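Techylectin-5A (Tachypleus tridentatus, PDB 1JC9) recognises acetyl groups on the surfaces of bacteria and erythrocytes and agglutinates these cells as a multimeric lectin of horseshoe crab innate immunity. Local coordinates at residues A50-N55 with G61-W66; N77-M82 with W89-R94; D151-I156 with R243-Y248; G174-S177 with G181-F184. All blocks are in the same frame, centred on the assembly; numbering follows the deposited sequence.

Interaction 1 (A50-N55 with G61-W66); sequences ADILLN and GGYRIW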
loop_
_atom_site.group_PDB
_atom_site.type_symbol
_atom_site.label_atom_id
_atom_site.label_comp_id
_atom_site.label_asym_id
_atom_site.label_seq_id
_atom_site.Cartn_x
_atom_site.Cartn_y
_atom_site.Cartn_z
ATOM N N ALA A 50 14.171 8.808 -1.692
ATOM C CA ALA A 50 14.381 10.244 -1.877
ATOM C C ALA A 50 15.879 10.513 -1.733
ATOM O O ALA A 50 16.450 11.303 -2.488
ATOM C CB ALA A 50 13.598 11.039 -0.830
ATOM N N ASP A 51 16.509 9.852 -0.758
ATOM C CA ASP A 51 17.944 9.997 -0.536
ATOM C C ASP A 51 18.700 9.467 -1.750
ATOM O O ASP A 51 19.679 10.069 -2.198
ATOM C CB ASP A 51 18.398 9.209 0.700
ATOM C CG ASP A 51 18.017 9.884 2.001
ATOM O OD1 ASP A 51 17.564 11.044 1.967
ATOM O OD2 ASP A 51 18.186 9.252 3.064
ATOM N N ILE A 52 18.247 8.331 -2.270
ATOM C CA ILE A 52 18.876 7.720 -3.440
ATOM C C ILE A 52 18.869 8.704 -4.607
ATOM O O ILE A 52 19.853 8.821 -5.340
ATOM C CB ILE A 52 18.130 6.430 -3.873
ATOM C CG1 ILE A 52 18.287 5.341 -2.806
ATOM C CG2 ILE A 52 18.657 5.944 -5.215
ATOM C CD1 ILE A 52 19.672 4.750 -2.717
ATOM N N LEU A 53 17.754 9.414 -4.772
ATOM C CA LEU A 53 17.621 10.383 -5.856
ATOM C C LEU A 53 18.591 11.539 -5.664
ATOM O O LEU A 53 19.252 11.969 -6.608
ATOM C CB LEU A 53 16.191 10.928 -5.918
ATOM C CG LEU A 53 15.903 11.927 -7.046
ATOM C CD1 LEU A 53 16.062 11.235 -8.388
ATOM C CD2 LEU A 53 14.495 12.475 -6.918
ATOM N N LEU A 54 18.668 12.045 -4.438
ATOM C CA LEU A 54 19.557 13.156 -4.141
ATOM C C LEU A 54 21.026 12.779 -4.310
ATOM O O LEU A 54 21.881 13.656 -4.440
ATOM C CB LEU A 54 19.304 13.668 -2.722
ATOM C CG LEU A 54 17.893 14.203 -2.461
ATOM C CD1 LEU A 54 17.815 14.745 -1.044
ATOM C CD2 LEU A 54 17.553 15.294 -3.461
ATOM N N ASN A 55 21.324 11.483 -4.306
ATOM C CA ASN A 55 22.699 11.030 -4.480
ATOM C C ASN A 55 23.043 10.851 -5.954
ATOM O O ASN A 55 24.103 10.326 -6.287
ATOM C CB ASN A 55 22.955 9.711 -3.742
ATOM C CG ASN A 55 22.960 9.873 -2.231
ATOM O OD1 ASN A 55 23.316 10.928 -1.711
ATOM N ND2 ASN A 55 22.581 8.817 -1.521
ATOM N N GLY A 61 14.029 1.429 -10.202
ATOM C CA GLY A 61 14.511 0.072 -10.024
ATOM C C GLY A 61 14.787 -0.275 -8.575
ATOM O O GLY A 61 14.466 0.498 -7.670
ATOM N N GLY A 62 15.388 -1.441 -8.355
ATOM C CA GLY A 62 15.693 -1.872 -7.005
ATOM C C GLY A 62 16.984 -1.289 -6.474
ATOM O O GLY A 62 17.999 -1.252 -7.174
ATOM N N TYR A 63 16.941 -0.821 -5.230
ATOM C CA TYR A 63 18.104 -0.238 -4.567
ATOM C C TYR A 63 18.130 -0.723 -3.130
ATOM O O TYR A 63 17.086 -1.031 -2.551
ATOM C CB TYR A 63 18.011 1.287 -4.538
ATOM C CG TYR A 63 18.167 1.970 -5.868
ATOM C CD1 TYR A 63 19.410 2.445 -6.287
ATOM C CD2 TYR A 63 17.067 2.165 -6.703
ATOM C CE1 TYR A 63 19.553 3.107 -7.513
ATOM C CE2 TYR A 63 17.196 2.822 -7.925
ATOM C CZ TYR A 63 18.442 3.291 -8.324
ATOM O OH TYR A 63 18.569 3.955 -9.524
ATOM N N ARG A 64 19.325 -0.776 -2.555
ATOM C CA ARG A 64 19.485 -1.194 -1.172
ATOM C C ARG A 64 19.490 0.084 -0.343
ATOM O O ARG A 64 20.177 1.048 -0.680
ATOM C CB ARG A 64 20.812 -1.935 -0.989
ATOM C CG ARG A 64 21.031 -2.473 0.419
ATOM C CD ARG A 64 22.406 -3.106 0.574
ATOM N NE ARG A 64 22.613 -3.623 1.926
ATOM C CZ ARG A 64 23.792 -4.007 2.408
ATOM N NH1 ARG A 64 24.879 -3.930 1.650
ATOM N NH2 ARG A 64 23.884 -4.468 3.648
ATOM N N ILE A 65 18.705 0.109 0.725
ATOM C CA ILE A 65 18.658 1.289 1.574
ATOM C C ILE A 65 18.964 0.938 3.025
ATOM O O ILE A 65 18.861 -0.220 3.431
ATOM C CB ILE A 65 17.275 1.984 1.524
ATOM C CG1 ILE A 65 16.173 1.011 1.958
ATOM C CG2 ILE A 65 17.012 2.510 0.125
ATOM C CD1 ILE A 65 14.847 1.700 2.264
ATOM N N TRP A 66 19.342 1.956 3.791
ATOM C CA TRP A 66 19.658 1.810 5.206
ATOM C C TRP A 66 18.660 2.614 6.035
ATOM O O TRP A 66 18.920 3.768 6.381
ATOM C CB TRP A 66 21.071 2.339 5.497
ATOM C CG TRP A 66 22.174 1.356 5.280
ATOM C CD1 TRP A 66 22.820 0.624 6.240
ATOM C CD2 TRP A 66 22.774 0.998 4.029
ATOM N NE1 TRP A 66 23.787 -0.164 5.661
ATOM C CE2 TRP A 66 23.779 0.044 4.307
ATOM C CE3 TRP A 66 22.560 1.391 2.701
ATOM C CZ2 TRP A 66 24.572 -0.525 3.302
ATOM C CZ3 TRP A 66 23.350 0.823 1.702
ATOM C CH2 TRP A 66 24.343 -0.124 2.012
#

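Interaction 2 (N77-M82 with W89-R94); sequences NVYCDM and WTVIQR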
loop_
_atom_site.group_PDB
_atom_site.type_symbol
_atom_site.label_atom_id
_atom_site.label_comp_id
_atom_site.label_asym_id
_atom_site.label_seq_id
_atom_site.Cartn_x
_atom_site.Cartn_y
_atom_site.Cartn_z
ATOM N N ASN A 77 15.980 -4.062 0.237
ATOM C CA ASN A 77 15.980 -3.791 -1.189
ATOM C C ASN A 77 14.573 -3.272 -1.440
ATOM O O ASN A 77 13.590 -3.960 -1.159
ATOM C CB ASN A 77 16.200 -5.059 -2.018
ATOM C CG ASN A 77 17.662 -5.414 -2.159
ATOM O OD1 ASN A 77 18.497 -4.551 -2.429
ATOM N ND2 ASN A 77 17.981 -6.692 -1.989
ATOM N N VAL A 78 14.469 -2.052 -1.944
ATOM C CA VAL A 78 13.165 -1.479 -2.221
ATOM C C VAL A 78 13.101 -1.029 -3.669
ATOM O O VAL A 78 14.133 -0.822 -4.313
ATOM C CB VAL A 78 12.877 -0.253 -1.321
ATOM C CG1 VAL A 78 12.873 -0.666 0.135
ATOM C CG2 VAL A 78 13.920 0.834 -1.566
ATOM N N TYR A 79 11.890 -0.887 -4.188
ATOM C CA TYR A 79 11.747 -0.417 -5.549
ATOM C C TYR A 79 11.532 1.082 -5.500
ATOM O O TYR A 79 10.653 1.576 -4.790
ATOM C CB TYR A 79 10.571 -1.084 -6.256
ATOM C CG TYR A 79 10.533 -0.742 -7.723
ATOM C CD1 TYR A 79 10.004 0.473 -8.166
ATOM C CD2 TYR A 79 11.076 -1.610 -8.668
ATOM C CE1 TYR A 79 10.019 0.813 -9.517
ATOM C CE2 TYR A 79 11.096 -1.280 -10.018
ATOM C CZ TYR A 79 10.568 -0.071 -10.435
ATOM O OH TYR A 79 10.598 0.248 -11.771
ATOM N N CYS A 80 12.353 1.805 -6.248
ATOM C CA CYS A 80 12.259 3.252 -6.298
ATOM C C CYS A 80 11.638 3.724 -7.609
ATOM O O CYS A 80 12.111 3.380 -8.689
ATOM C CB CYS A 80 13.648 3.879 -6.175
ATOM S SG CYS A 80 14.510 3.625 -4.594
ATOM N N ASP A 81 10.565 4.497 -7.504
ATOM C CA ASP A 81 9.913 5.065 -8.676
ATOM C C ASP A 81 10.558 6.444 -8.797
ATOM O O ASP A 81 10.284 7.334 -7.989
ATOM C CB ASP A 81 8.410 5.208 -8.433
ATOM C CG ASP A 81 7.710 6.007 -9.523
ATOM O OD1 ASP A 81 8.398 6.574 -10.404
ATOM O OD2 ASP A 81 6.465 6.078 -9.486
ATOM N N MET A 82 11.429 6.614 -9.788
ATOM C CA MET A 82 12.119 7.885 -9.978
ATOM C C MET A 82 11.508 8.733 -11.088
ATOM O O MET A 82 12.079 9.749 -11.482
ATOM C CB MET A 82 13.598 7.636 -10.296
ATOM C CG MET A 82 14.316 6.810 -9.239
ATOM S SD MET A 82 14.164 7.563 -7.615
ATOM C CE MET A 82 15.840 7.351 -6.992
ATOM N N TRP A 89 10.233 8.272 -4.934
ATOM C CA TRP A 89 9.193 7.501 -4.254
ATOM C C TRP A 89 9.640 6.090 -3.908
ATOM O O TRP A 89 10.221 5.393 -4.742
ATOM C CB TRP A 89 7.929 7.393 -5.119
ATOM C CG TRP A 89 7.284 8.690 -5.495
ATOM C CD1 TRP A 89 7.481 9.403 -6.648
ATOM C CD2 TRP A 89 6.306 9.419 -4.736
ATOM N NE1 TRP A 89 6.685 10.526 -6.653
ATOM C CE2 TRP A 89 5.955 10.560 -5.492
ATOM C CE3 TRP A 89 5.692 9.216 -3.491
ATOM C CZ2 TRP A 89 5.013 11.500 -5.044
ATOM C CZ3 TRP A 89 4.755 10.152 -3.045
ATOM C CH2 TRP A 89 4.427 11.278 -3.822
ATOM N N THR A 90 9.374 5.669 -2.676
ATOM C CA THR A 90 9.717 4.315 -2.257
ATOM C C THR A 90 8.408 3.551 -2.376
ATOM O O THR A 90 7.430 3.883 -1.710
ATOM C CB THR A 90 10.204 4.267 -0.793
ATOM O OG1 THR A 90 11.357 5.101 -0.651
ATOM C CG2 THR A 90 10.568 2.844 -0.393
ATOM N N VAL A 91 8.377 2.541 -3.235
ATOM C CA VAL A 91 7.153 1.777 -3.435
ATOM C C VAL A 91 6.983 0.742 -2.334
ATOM O O VAL A 91 7.919 0.005 -2.022
ATOM C CB VAL A 91 7.160 1.087 -4.820
ATOM C CG1 VAL A 91 5.847 0.350 -5.049
ATOM C CG2 VAL A 91 7.378 2.131 -5.916
ATOM N N ILE A 92 5.791 0.692 -1.739
ATOM C CA ILE A 92 5.535 -0.260 -0.667
ATOM C C ILE A 92 4.519 -1.334 -1.037
ATOM O O ILE A 92 4.345 -2.300 -0.295
ATOM C CB ILE A 92 5.059 0.454 0.632
ATOM C CG1 ILE A 92 3.702 1.120 0.410
ATOM C CG2 ILE A 92 6.096 1.483 1.072
ATOM C CD1 ILE A 92 3.111 1.737 1.678
ATOM N N GLN A 93 3.850 -1.172 -2.177
ATOM C CA GLN A 93 2.860 -2.150 -2.632
ATOM C C GLN A 93 2.592 -1.996 -4.122
ATOM O O GLN A 93 2.642 -0.889 -4.655
ATOM C CB GLN A 93 1.530 -1.983 -1.877
ATOM C CG GLN A 93 0.476 -3.056 -2.220
ATOM C CD GLN A 93 -0.553 -2.610 -3.260
ATOM O OE1 GLN A 93 -0.279 -1.761 -4.108
ATOM N NE2 GLN A 93 -1.744 -3.200 -3.201
ATOM N N ARG A 94 2.320 -3.112 -4.793
ATOM C CA ARG A 94 1.999 -3.091 -6.215
ATOM C C ARG A 94 1.163 -4.300 -6.617
ATOM O O ARG A 94 1.397 -5.411 -6.147
ATOM C CB ARG A 94 3.266 -3.063 -7.083
ATOM C CG ARG A 94 2.944 -2.994 -8.581
ATOM C CD ARG A 94 4.176 -3.113 -9.475
ATOM N NE ARG A 94 5.112 -1.998 -9.324
ATOM C CZ ARG A 94 6.358 -2.127 -8.875
ATOM N NH1 ARG A 94 6.820 -3.323 -8.531
ATOM N NH2 ARG A 94 7.144 -1.064 -8.774
HETATM O O HOH W 1 9.801 -1.744 -2.547
#

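Interaction 3 (D151-I156 with R243-Y248); sequences DTRYAI and RAWKGY. With NAG (2-acetamido-2-deoxy-beta-D-glucopyranose), chain B.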
loop_
_atom_site.group_PDB
_atom_site.type_symbol
_atom_site.label_atom_id
_atom_site.label_comp_id
_atom_site.label_asym_id
_atom_site.label_seq_id
_atom_site.Cartn_x
_atom_site.Cartn_y
_atom_site.Cartn_z
ATOM N N ASP A 151 -6.651 4.410 -18.393
ATOM C CA ASP A 151 -6.868 5.738 -17.831
ATOM C C ASP A 151 -6.289 5.699 -16.408
ATOM O O ASP A 151 -6.172 4.624 -15.816
ATOM C CB ASP A 151 -8.366 6.063 -17.809
ATOM C CG ASP A 151 -8.648 7.498 -17.398
ATOM O OD1 ASP A 151 -7.778 8.369 -17.623
ATOM O OD2 ASP A 151 -9.747 7.760 -16.864
ATOM N N THR A 152 -5.925 6.854 -15.859
ATOM C CA THR A 152 -5.334 6.882 -14.523
ATOM C C THR A 152 -5.851 7.967 -13.588
ATOM O O THR A 152 -6.363 8.996 -14.021
ATOM C CB THR A 152 -3.806 7.046 -14.601
ATOM O OG1 THR A 152 -3.496 8.331 -15.154
ATOM C CG2 THR A 152 -3.193 5.973 -15.480
ATOM N N ARG A 153 -5.703 7.712 -12.292
ATOM C CA ARG A 153 -6.106 8.643 -11.243
ATOM C C ARG A 153 -5.094 8.462 -10.115
ATOM O O ARG A 153 -4.409 7.444 -10.053
ATOM C CB ARG A 153 -7.509 8.310 -10.729
ATOM C CG ARG A 153 -8.630 8.514 -11.743
ATOM C CD ARG A 153 -8.916 9.992 -12.009
ATOM N NE ARG A 153 -10.137 10.166 -12.797
ATOM C CZ ARG A 153 -10.245 9.888 -14.093
ATOM N NH1 ARG A 153 -9.200 9.429 -14.773
ATOM N NH2 ARG A 153 -11.411 10.047 -14.708
ATOM N N TYR A 154 -4.984 9.451 -9.236
ATOM C CA TYR A 154 -4.058 9.359 -8.118
ATOM C C TYR A 154 -4.681 10.036 -6.908
ATOM O O TYR A 154 -5.620 10.827 -7.037
ATOM C CB TYR A 154 -2.716 10.035 -8.450
ATOM C CG TYR A 154 -2.781 11.546 -8.461
ATOM C CD1 TYR A 154 -3.409 12.230 -9.499
ATOM C CD2 TYR A 154 -2.279 12.291 -7.395
ATOM C CE1 TYR A 154 -3.543 13.624 -9.472
ATOM C CE2 TYR A 154 -2.410 13.684 -7.356
ATOM C CZ TYR A 154 -3.045 14.341 -8.399
ATOM O OH TYR A 154 -3.194 15.713 -8.357
ATOM N N ALA A 155 -4.159 9.707 -5.731
ATOM C CA ALA A 155 -4.626 10.286 -4.480
ATOM C C ALA A 155 -3.397 10.432 -3.599
ATOM O O ALA A 155 -2.536 9.550 -3.567
ATOM C CB ALA A 155 -5.639 9.371 -3.816
ATOM N N ILE A 156 -3.313 11.556 -2.906
ATOM C CA ILE A 156 -2.196 11.837 -2.023
ATOM C C ILE A 156 -2.753 12.064 -0.625
ATOM O O ILE A 156 -3.793 12.698 -0.469
ATOM C CB ILE A 156 -1.455 13.138 -2.438
ATOM C CG1 ILE A 156 -0.998 13.057 -3.898
ATOM C CG2 ILE A 156 -0.268 13.381 -1.508
ATOM C CD1 ILE A 156 0.131 12.103 -4.140
ATOM N N ARG A 243 -13.637 2.729 -4.357
ATOM C CA ARG A 243 -15.014 3.183 -4.458
ATOM C C ARG A 243 -15.302 4.513 -5.144
ATOM O O ARG A 243 -16.147 4.576 -6.038
ATOM C CB ARG A 243 -15.648 3.203 -3.068
ATOM C CG ARG A 243 -17.127 3.550 -3.089
ATOM C CD ARG A 243 -17.666 3.717 -1.690
ATOM N NE ARG A 243 -19.079 4.070 -1.699
ATOM C CZ ARG A 243 -19.834 4.156 -0.608
ATOM N NH1 ARG A 243 -19.309 3.913 0.590
ATOM N NH2 ARG A 243 -21.116 4.484 -0.714
ATOM N N ALA A 244 -14.615 5.569 -4.727
ATOM C CA ALA A 244 -14.862 6.892 -5.287
ATOM C C ALA A 244 -14.654 7.003 -6.792
ATOM O O ALA A 244 -15.182 7.915 -7.422
ATOM C CB ALA A 244 -14.011 7.932 -4.562
ATOM N N TRP A 245 -13.895 6.086 -7.379
ATOM C CA TRP A 245 -13.663 6.152 -8.813
ATOM C C TRP A 245 -14.456 5.122 -9.615
ATOM O O TRP A 245 -15.205 5.487 -10.521
ATOM C CB TRP A 245 -12.163 6.010 -9.118
ATOM C CG TRP A 245 -11.824 6.129 -10.585
ATOM C CD1 TRP A 245 -12.530 6.814 -11.539
ATOM C CD2 TRP A 245 -10.688 5.567 -11.258
ATOM N NE1 TRP A 245 -11.904 6.712 -12.758
ATOM C CE2 TRP A 245 -10.772 5.954 -12.617
ATOM C CE3 TRP A 245 -9.604 4.780 -10.844
ATOM C CZ2 TRP A 245 -9.814 5.576 -13.568
ATOM C CZ3 TRP A 245 -8.648 4.404 -11.791
ATOM C CH2 TRP A 245 -8.763 4.804 -13.137
ATOM N N LYS A 246 -14.311 3.843 -9.280
ATOM C CA LYS A 246 -14.999 2.792 -10.030
ATOM C C LYS A 246 -16.093 2.006 -9.302
ATOM O O LYS A 246 -16.607 1.026 -9.842
ATOM C CB LYS A 246 -13.967 1.805 -10.579
ATOM C CG LYS A 246 -12.958 2.415 -11.541
ATOM C CD LYS A 246 -13.622 2.805 -12.850
ATOM C CE LYS A 246 -12.594 3.182 -13.906
ATOM N NZ LYS A 246 -13.238 3.494 -15.215
ATOM N N GLY A 247 -16.452 2.418 -8.090
ATOM C CA GLY A 247 -17.488 1.708 -7.354
ATOM C C GLY A 247 -17.021 0.440 -6.650
ATOM O O GLY A 247 -15.838 0.293 -6.325
ATOM N N TYR A 248 -17.947 -0.486 -6.415
ATOM C CA TYR A 248 -17.622 -1.742 -5.740
ATOM C C TYR A 248 -17.609 -2.977 -6.640
ATOM O O TYR A 248 -17.489 -4.099 -6.146
ATOM C CB TYR A 248 -18.596 -1.995 -4.590
ATOM C CG TYR A 248 -18.339 -1.172 -3.348
ATOM C CD1 TYR A 248 -17.069 -1.128 -2.770
ATOM C CD2 TYR A 248 -19.379 -0.492 -2.711
ATOM C CE1 TYR A 248 -16.842 -0.439 -1.590
ATOM C CE2 TYR A 248 -19.164 0.200 -1.529
ATOM C CZ TYR A 248 -17.890 0.219 -0.971
ATOM O OH TYR A 248 -17.671 0.868 0.218
HETATM C C1 NAG B . -20.291 0.334 2.804
HETATM C C2 NAG B . -20.111 -1.221 3.138
HETATM C C3 NAG B . -21.539 -1.835 3.397
HETATM C C4 NAG B . -22.086 -1.121 4.612
HETATM C C5 NAG B . -22.190 0.412 4.282
HETATM C C6 NAG B . -22.710 1.216 5.477
HETATM C C7 NAG B . -18.211 -2.375 2.192
HETATM C C8 NAG B . -17.495 -3.075 1.079
HETATM N N2 NAG B . -19.488 -1.890 1.985
HETATM O O1 NAG B . -19.024 1.018 2.543
HETATM O O3 NAG B . -21.447 -3.224 3.710
HETATM O O4 NAG B . -23.424 -1.647 4.934
HETATM O O5 NAG B . -20.901 1.006 3.933
HETATM O O6 NAG B . -22.726 2.589 4.973
HETATM O O7 NAG B . -17.608 -2.257 3.288
#

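Interaction 4 (G174-S177 with G181-F184); sequences GNYS and GNSF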
loop_
_atom_site.group_PDB
_atom_site.type_symbol
_atom_site.label_atom_id
_atom_site.label_comp_id
_atom_site.label_asym_id
_atom_site.label_seq_id
_atom_site.Cartn_x
_atom_site.Cartn_y
_atom_site.Cartn_z
ATOM N N GLY A 174 -3.207 12.093 7.033
ATOM C CA GLY A 174 -3.665 13.468 7.081
ATOM C C GLY A 174 -4.536 13.839 5.891
ATOM O O GLY A 174 -5.250 12.995 5.338
ATOM N N ASN A 175 -4.458 15.101 5.479
ATOM C CA ASN A 175 -5.269 15.608 4.371
ATOM C C ASN A 175 -5.092 14.951 3.010
ATOM O O ASN A 175 -3.992 14.571 2.605
ATOM C CB ASN A 175 -5.070 17.118 4.220
ATOM C CG ASN A 175 -5.554 17.892 5.430
ATOM O OD1 ASN A 175 -6.669 17.684 5.907
ATOM N ND2 ASN A 175 -4.721 18.794 5.931
ATOM N N TYR A 176 -6.216 14.857 2.309
ATOM C CA TYR A 176 -6.303 14.271 0.984
ATOM C C TYR A 176 -6.220 15.333 -0.118
ATOM O O TYR A 176 -6.554 16.495 0.091
ATOM C CB TYR A 176 -7.638 13.529 0.861
ATOM C CG TYR A 176 -8.108 13.309 -0.562
ATOM C CD1 TYR A 176 -7.644 12.230 -1.313
ATOM C CD2 TYR A 176 -8.997 14.204 -1.169
ATOM C CE1 TYR A 176 -8.051 12.044 -2.632
ATOM C CE2 TYR A 176 -9.408 14.031 -2.488
ATOM C CZ TYR A 176 -8.930 12.946 -3.212
ATOM O OH TYR A 176 -9.333 12.754 -4.513
ATOM N N SER A 177 -5.762 14.912 -1.288
ATOM C CA SER A 177 -5.682 15.774 -2.456
ATOM C C SER A 177 -5.488 14.817 -3.625
ATOM O O SER A 177 -4.924 13.734 -3.449
ATOM C CB SER A 177 -4.517 16.769 -2.345
ATOM O OG SER A 177 -3.266 16.131 -2.480
ATOM N N GLY A 181 -10.553 10.422 -5.827
ATOM C CA GLY A 181 -11.660 10.403 -4.890
ATOM C C GLY A 181 -11.078 9.930 -3.567
ATOM O O GLY A 181 -10.173 9.094 -3.547
ATOM N N ASN A 182 -11.590 10.452 -2.461
ATOM C CA ASN A 182 -11.083 10.098 -1.142
ATOM C C ASN A 182 -11.665 8.796 -0.593
ATOM O O ASN A 182 -12.583 8.821 0.223
ATOM C CB ASN A 182 -11.379 11.243 -0.174
ATOM C CG ASN A 182 -10.729 11.050 1.177
ATOM O OD1 ASN A 182 -10.014 10.073 1.406
ATOM N ND2 ASN A 182 -10.969 11.988 2.084
ATOM N N SER A 183 -11.123 7.658 -1.019
ATOM C CA SER A 183 -11.627 6.374 -0.541
ATOM C C SER A 183 -10.729 5.685 0.492
ATOM O O SER A 183 -11.007 4.557 0.895
ATOM C CB SER A 183 -11.875 5.427 -1.717
ATOM O OG SER A 183 -12.908 5.921 -2.560
ATOM N N PHE A 184 -9.660 6.351 0.918
ATOM C CA PHE A 184 -8.760 5.780 1.924
ATOM C C PHE A 184 -9.005 6.495 3.253
ATOM O O PHE A 184 -8.722 5.965 4.332
ATOM C CB PHE A 184 -7.297 5.967 1.494
ATOM C CG PHE A 184 -6.301 5.177 2.312
ATOM C CD1 PHE A 184 -6.446 3.803 2.482
ATOM C CD2 PHE A 184 -5.180 5.800 2.854
ATOM C CE1 PHE A 184 -5.488 3.060 3.174
ATOM C CE2 PHE A 184 -4.213 5.064 3.548
ATOM C CZ PHE A 184 -4.367 3.692 3.705
#

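Interaction 1 (A50-N55 with G61-W66)
Ile-52 of the short helix 49-54 packs onto Tyr-63 and Ile-65 of strand 61-65, the first helix and first strand of this fibrinogen-related domain. The helix lies across the strand: the axes of 50-54 and 61-65 run at 102° to one another and come within 10.0 Å, a separation bridged by side chains.

The leading interaction is CH-pi. CG2 of Ile-52 sits 3.8 Å from the centroid of the Tyr-63 ring and only 16° off its normal, which places the methyl over the face, offset toward the CD1-CE1 side. The shortest approach is CG2 of Ile-52 to CD1 of Tyr-63 at 3.7 Å. Because CG2 stands opposite the backbone N across the CA-CB bond, it projects from the helix while CG1 (chi1 -67°) takes the place beside that N.

Polar groups set the surroundings. Tyr-63 uses its hydroxyl on the carbonyl of Ser-59, anchoring the far end of the ring, and the strand pairs through its backbone with 76-81. Arg-64 points its CB away from the helix and binds Thr-75 through NE.

Aliphatic packing supplies the remainder. The CG1 branch of Ile-52 faces CG2 of Ile-65 at 4.3 Å, a looser fit than that on the ring, so one isoleucine spans two strand residues, both of which direct CB toward the helix. Between them the end of the same branch reaches the strand backbone, CD1 of Ile-52 lying 4.3 Å from O of Arg-64.

Interaction 2 (N77-M82 with W89-R94)
The ring of Tyr-79 and the guanidinium of Arg-94 meet in a cation-pi contact, with CZ of Arg-94 4.5 Å from the ring centroid and 10° off its normal. The group comes edge-on: its plane stands 84° from that of the ring, and NH2 of Arg-94 leads, 3.3 Å from CD1 of Tyr-79. At the edge of the Tyr-79 ring lies CG2 of Val-91, 3.8 Å from the same CD1. A bend at chi3 (-65°) in an otherwise extended arginine chain turns the guanidinium so that NH2 points onto the ring face.

Beneath these groups is the backbone of an antiparallel beta hairpin made by strands 76-81 and 89-95. Val-91 N donates almost straight to Tyr-79 O at 2.9 Å, and Asp-81 pairs with Trp-89 through two bonds, the shorter being Asp-81 N to Trp-89 O at 2.9 Å. Between these two sites Cys-80 and Thr-90 form a non-hydrogen-bonded pair on the other face, where CG2 of Thr-90 touches CB of Val-78 at 4.0 Å. Farther along, the strands diverge and a water takes over, accepting from Tyr-79 N at 2.8 Å and donating to Val-91 O at 2.6 Å.

In the outer shell, Glu-256 salt-bridges NE of Arg-94, while the carbonyls of Ile-119 and Lys-121 receive its NH1. Asp-81 is engaged by Thr-84 and Lys-258. A disulfide from Cys-80 to Cys-49 ties this strand to helix 49-54.

Interaction 3 (D151-I156 with R243-Y248)
Chi1 of Arg-153 (-66°) sets its CG over the indole of Trp-245, and a bend at chi2 turns the rest of the chain toward NE1; the indole itself, its CG opposite the backbone N, is carried out from helix 243-246. CG of Arg-153 lies 3.5 Å from the centroid of the six-membered ring of Trp-245, 15° off the normal, a CH-pi contact over the centre of the face. Farther along the arginine, the guanidinium inclines 30° to the indole, with CZ of Arg-153 3.8 Å from NE1 of Trp-245. Lys-246 CE covers the opposite face of the ring, and the carbonyl O of Asp-151 meets its edge in plane, 3.7 Å from CH2 of Trp-245.

Strand 152-162, part of the antiparallel sheet of the fibrinogen-like domain, thus meets the short helix 243-246, which carries Arg-243 of the acetyl-sugar pocket. At the strand's start, NH1 of Arg-153 holds Asp-151 OD2 in a 2.7 Å salt bridge and Thr-152 O at 3.0 Å; together these restrain the guanidinium.

Beyond the helix, O1 of the bound NAG donates to OH of Tyr-248 at 2.7 Å. The Tyr-248 ring faces the acetyl methyl, C8 of NAG lying 3.8 Å from CE1 of Tyr-248. Tyr-236 and His-220 pack against this ring, and Cys-219 N and His-220 N also bind the sugar.

Interaction 4 (G174-S177 with G181-F184)
Tyr-176 and Asn-182 stack flat across the turn that follows strand 176-178, an edge of the fibrinogen-like domain's antiparallel sheet, with Asn-182 at the centre of an inverse gamma turn. Ring and amide planes differ by just 3°, and the two side chains run past each other in opposite directions. As a result CB of Asn-182, rather than the amide, covers the middle of the Tyr-176 ring: it is 3.8 Å from the centroid and 9° off the normal, a CH-pi contact. The amide continues over the root of the tyrosine, where ND2 of Asn-182 is 3.9 Å from CB of Tyr-176. With CG anti to the backbone N, the asparagine carries its amide away from that N and back along the ring.

The amide is held at its other end. OD1 of Asn-182 receives bonds from the hydroxyl of Tyr-157 and from Gly-185 N, which should fix its rotation. The ring of Tyr-157 also meets that of Tyr-176.

The loop then runs toward the sugar-binding region, the side chain of Asn-182 being about 7 Å from that of Arg-186. Gly-181, whose positive phi suits glycine, presents its backbone to the phenol: Gly-181 N donates to Tyr-176 OH at 2.9 Å, with a bent N-H...O angle of 139°.

All four contacts reach one antiparallel sheet of the fibrinogen-related domain. Interactions 1 and 2 follow in series and touch, their centres 10 Å apart: strands 61-65 and 76-81 are neighbours, bonded through Gly-61 O to Cys-80 N at 2.9 Å, while Met-82 CE packs on Ile-52. Interactions 3 and 4 form a second touching pair, 11 Å between centres, on adjacent strands 152-162 and 176-178. Interaction 4 is nested within the loop that interaction 3 closes, and Ser-183 OG lies 2.8 Å from Ala-244 N. Interaction 1 is remote from interaction 3 (centres 29 Å apart, nearest atoms about 14 Å); interaction 2 lies between, its centre 20 Å from that of interaction 3 and nearest atoms about 4 Å apart without touching.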